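Local structure of DNA protection during starvation protein (1N1Q) at residues 17-22 with 81-86. The protein probably oxidises ferrous iron at di-nuclear centres between its subunits, stores it as ferric mineral and shields DNA from oxidative damage. Numbering follows the deposited sequence.
Sequences VANWVV and EASIKE
N19 and A82 bring the backbones closest, with 4.6 Å between their CA atoms, where the chain leaving helix 75-81 runs over one turn of helix 4-33. The N19 amide makes the direct hydrogen bonds of the contact. Its OD1 accepts hydrogen bonds from two backbone N-H groups of the loop. S83 N gives the shorter bond, 2.8 Å to N19 OD1, and lies in the carbonyl plane. I84 N comes from above that plane, 3.2 Å from the same OD1. CG of N19 stands anti to its own carbonyl carbon (chi1 -81°), which brings the amide up to the loop. N19 ND2 adds a weak bond to S83 OG, and it also bonds Q16. E110 accepts a hydrogen bond from S83 OG. CG1 of I84 lies against the amide, 3.5 Å from N19 CG. A leucine at N19 would probably leave the backbone N-H groups of S83 and I84 without their shared acceptor and let the loop shift. Apolar contacts flank the amide. A82 CB packs on V22 CG2 at 3.6 Å and more loosely on A18 CB. V22 CG1 meets I84 CG2 at 4.0 Å. A water joins V22 O to E86 OE2, and the E86 carboxylate also bonds L75 and A76 of the second subunit. The contact ties the loop to the outside of the ferritin-like four-helix bundle, with I84 and N19 both reaching L107 of helix 93-120.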
ATOM      1  N   VAL A  17     -27.706  -0.616 -10.820  1.00 12.50           N
ATOM      2  CA  VAL A  17     -26.598  -0.265  -9.943  1.00 12.15           C
ATOM      3  C   VAL A  17     -27.094  -0.574  -8.536  1.00 12.37           C
ATOM      4  O   VAL A  17     -26.392  -1.195  -7.745  1.00 12.07           O
ATOM      5  CB  VAL A  17     -26.241   1.245 -10.025  1.00 12.18           C
ATOM      6  CG1 VAL A  17     -25.328   1.627  -8.860  1.00 12.59           C
ATOM      7  CG2 VAL A  17     -25.537   1.552 -11.347  1.00 12.80           C
ATOM      8  N   ALA A  18     -28.327  -0.160  -8.246  1.00 12.27           N
ATOM      9  CA  ALA A  18     -28.917  -0.388  -6.934  1.00 12.92           C
ATOM     10  C   ALA A  18     -29.065  -1.885  -6.663  1.00 12.84           C
ATOM     11  O   ALA A  18     -28.760  -2.357  -5.564  1.00 12.78           O
ATOM     12  CB  ALA A  18     -30.278   0.301  -6.844  1.00 13.00           C
ATOM     13  N   ASN A  19     -29.530  -2.627  -7.670  1.00 12.64           N
ATOM     14  CA  ASN A  19     -29.715  -4.068  -7.522  1.00 12.24           C
ATOM     15  C   ASN A  19     -28.410  -4.776  -7.200  1.00 11.75           C
ATOM     16  O   ASN A  19     -28.361  -5.614  -6.301  1.00 11.60           O
ATOM     17  CB  ASN A  19     -30.315  -4.680  -8.792  1.00 12.20           C
ATOM     18  CG  ASN A  19     -31.815  -4.502  -8.872  1.00 12.71           C
ATOM     19  OD1 ASN A  19     -32.479  -4.360  -7.851  1.00 13.04           O
ATOM     20  ND2 ASN A  19     -32.359  -4.535 -10.083  1.00 11.70           N
ATOM     21  N   TRP A  20     -27.354  -4.444  -7.936  1.00 11.49           N
ATOM     22  CA  TRP A  20     -26.065  -5.078  -7.715  1.00 11.41           C
ATOM     23  C   TRP A  20     -25.374  -4.646  -6.434  1.00 11.37           C
ATOM     24  O   TRP A  20     -24.562  -5.395  -5.883  1.00 11.64           O
ATOM     25  CB  TRP A  20     -25.160  -4.877  -8.934  1.00 11.60           C
ATOM     26  CG  TRP A  20     -25.558  -5.791 -10.050  1.00 11.24           C
ATOM     27  CD1 TRP A  20     -26.227  -5.457 -11.195  1.00 10.66           C
ATOM     28  CD2 TRP A  20     -25.408  -7.214 -10.072  1.00 11.16           C
ATOM     29  NE1 TRP A  20     -26.509  -6.589 -11.927  1.00 12.27           N
ATOM     30  CE2 TRP A  20     -26.020  -7.681 -11.259  1.00 11.76           C
ATOM     31  CE3 TRP A  20     -24.821  -8.142  -9.200  1.00 12.74           C
ATOM     32  CZ2 TRP A  20     -26.061  -9.036 -11.597  1.00 12.57           C
ATOM     33  CZ3 TRP A  20     -24.861  -9.491  -9.534  1.00 12.91           C
ATOM     34  CH2 TRP A  20     -25.479  -9.925 -10.722  1.00 12.84           C
ATOM     35  N   VAL A  21     -25.685  -3.447  -5.956  1.00 11.03           N
ATOM     36  CA  VAL A  21     -25.105  -2.985  -4.696  1.00 11.08           C
ATOM     37  C   VAL A  21     -25.745  -3.839  -3.603  1.00 11.16           C
ATOM     38  O   VAL A  21     -25.085  -4.261  -2.661  1.00 11.66           O
ATOM     39  CB  VAL A  21     -25.404  -1.488  -4.439  1.00 10.01           C
ATOM     40  CG1 VAL A  21     -24.850  -1.057  -3.074  1.00 10.89           C
ATOM     41  CG2 VAL A  21     -24.785  -0.657  -5.525  1.00  7.12           C
ATOM     42  N   VAL A  22     -27.039  -4.101  -3.746  1.00 11.91           N
ATOM     43  CA  VAL A  22     -27.748  -4.945  -2.785  1.00 12.15           C
ATOM     44  C   VAL A  22     -27.202  -6.378  -2.873  1.00 12.48           C
ATOM     45  O   VAL A  22     -26.885  -6.999  -1.854  1.00 11.32           O
ATOM     46  CB  VAL A  22     -29.278  -4.972  -3.069  1.00 12.22           C
ATOM     47  CG1 VAL A  22     -29.937  -6.124  -2.308  1.00 12.73           C
ATOM     48  CG2 VAL A  22     -29.907  -3.645  -2.659  1.00 13.69           C
ATOM     49  N   GLU A  81     -34.135   2.130  -4.478  1.00 19.97           N
ATOM     50  CA  GLU A  81     -34.394   1.812  -5.876  1.00 19.25           C
ATOM     51  C   GLU A  81     -34.317   0.346  -6.286  1.00 18.43           C
ATOM     52  O   GLU A  81     -34.904  -0.040  -7.294  1.00 17.98           O
ATOM     53  CB  GLU A  81     -33.452   2.632  -6.762  1.00 19.51           C
ATOM     54  CG  GLU A  81     -33.613   4.140  -6.627  1.00 22.74           C
ATOM     55  CD  GLU A  81     -35.035   4.597  -6.888  1.00 25.25           C
ATOM     56  OE1 GLU A  81     -35.678   4.026  -7.787  1.00 26.46           O
ATOM     57  OE2 GLU A  81     -35.510   5.530  -6.207  1.00 29.70           O
ATOM     58  N   ALA A  82     -33.604  -0.469  -5.518  1.00 17.13           N
ATOM     59  CA  ALA A  82     -33.461  -1.884  -5.858  1.00 16.29           C
ATOM     60  C   ALA A  82     -34.771  -2.666  -5.819  1.00 15.55           C
ATOM     61  O   ALA A  82     -35.635  -2.415  -4.974  1.00 14.59           O
ATOM     62  CB  ALA A  82     -32.450  -2.546  -4.926  1.00 15.97           C
ATOM     63  N   SER A  83     -34.909  -3.617  -6.740  1.00 14.51           N
ATOM     64  CA  SER A  83     -36.087  -4.470  -6.797  1.00 15.31           C
ATOM     65  C   SER A  83     -35.719  -5.771  -6.092  1.00 15.37           C
ATOM     66  O   SER A  83     -36.577  -6.597  -5.780  1.00 15.79           O
ATOM     67  CB  SER A  83     -36.494  -4.751  -8.249  1.00 15.25           C
ATOM     68  OG  SER A  83     -35.427  -5.305  -8.986  1.00 17.14           O
ATOM     69  N   ILE A  84     -34.425  -5.935  -5.837  1.00 15.77           N
ATOM     70  CA  ILE A  84     -33.917  -7.117  -5.153  1.00 15.60           C
ATOM     71  C   ILE A  84     -34.043  -6.970  -3.623  1.00 15.97           C
ATOM     72  O   ILE A  84     -33.684  -5.932  -3.072  1.00 15.40           O
ATOM     73  CB  ILE A  84     -32.433  -7.362  -5.530  1.00 16.32           C
ATOM     74  CG1 ILE A  84     -32.310  -7.491  -7.054  1.00 16.38           C
ATOM     75  CG2 ILE A  84     -31.904  -8.584  -4.786  1.00 16.30           C
ATOM     76  CD1 ILE A  84     -31.584  -8.708  -7.540  1.00 18.54           C
ATOM     77  N   LYS A  85     -34.569  -7.997  -2.944  1.00 16.12           N
ATOM     78  CA  LYS A  85     -34.729  -7.985  -1.478  1.00 17.68           C
ATOM     79  C   LYS A  85     -33.461  -8.516  -0.802  1.00 16.25           C
ATOM     80  O   LYS A  85     -32.718  -9.292  -1.397  1.00 15.41           O
ATOM     81  CB  LYS A  85     -35.921  -8.858  -1.041  1.00 18.08           C
ATOM     82  CG  LYS A  85     -37.265  -8.493  -1.650  1.00 23.27           C
ATOM     83  CD  LYS A  85     -37.708  -7.084  -1.300  1.00 26.74           C
ATOM     84  CE  LYS A  85     -39.181  -6.895  -1.648  1.00 31.83           C
ATOM     85  NZ  LYS A  85     -39.606  -5.464  -1.612  1.00 33.92           N
ATOM     86  N   GLU A  86     -33.230  -8.104   0.444  1.00 15.78           N
ATOM     87  CA  GLU A  86     -32.053  -8.533   1.193  1.00 15.93           C
ATOM     88  C   GLU A  86     -32.314  -9.907   1.789  1.00 16.47           C
ATOM     89  O   GLU A  86     -33.464 -10.336   1.888  1.00 15.92           O
ATOM     90  CB  GLU A  86     -31.733  -7.508   2.287  1.00 15.37           C
ATOM     91  CG  GLU A  86     -31.555  -6.101   1.722  1.00 14.12           C
ATOM     92  CD  GLU A  86     -30.578  -5.265   2.519  1.00 13.54           C
ATOM     93  OE1 GLU A  86     -30.998  -4.602   3.489  1.00 12.65           O
ATOM     94  OE2 GLU A  86     -29.380  -5.285   2.172  1.00 12.86           O
TER
HETATM   95  O   HOH W   1     -28.250  -7.194   0.685  1.00  9.88           O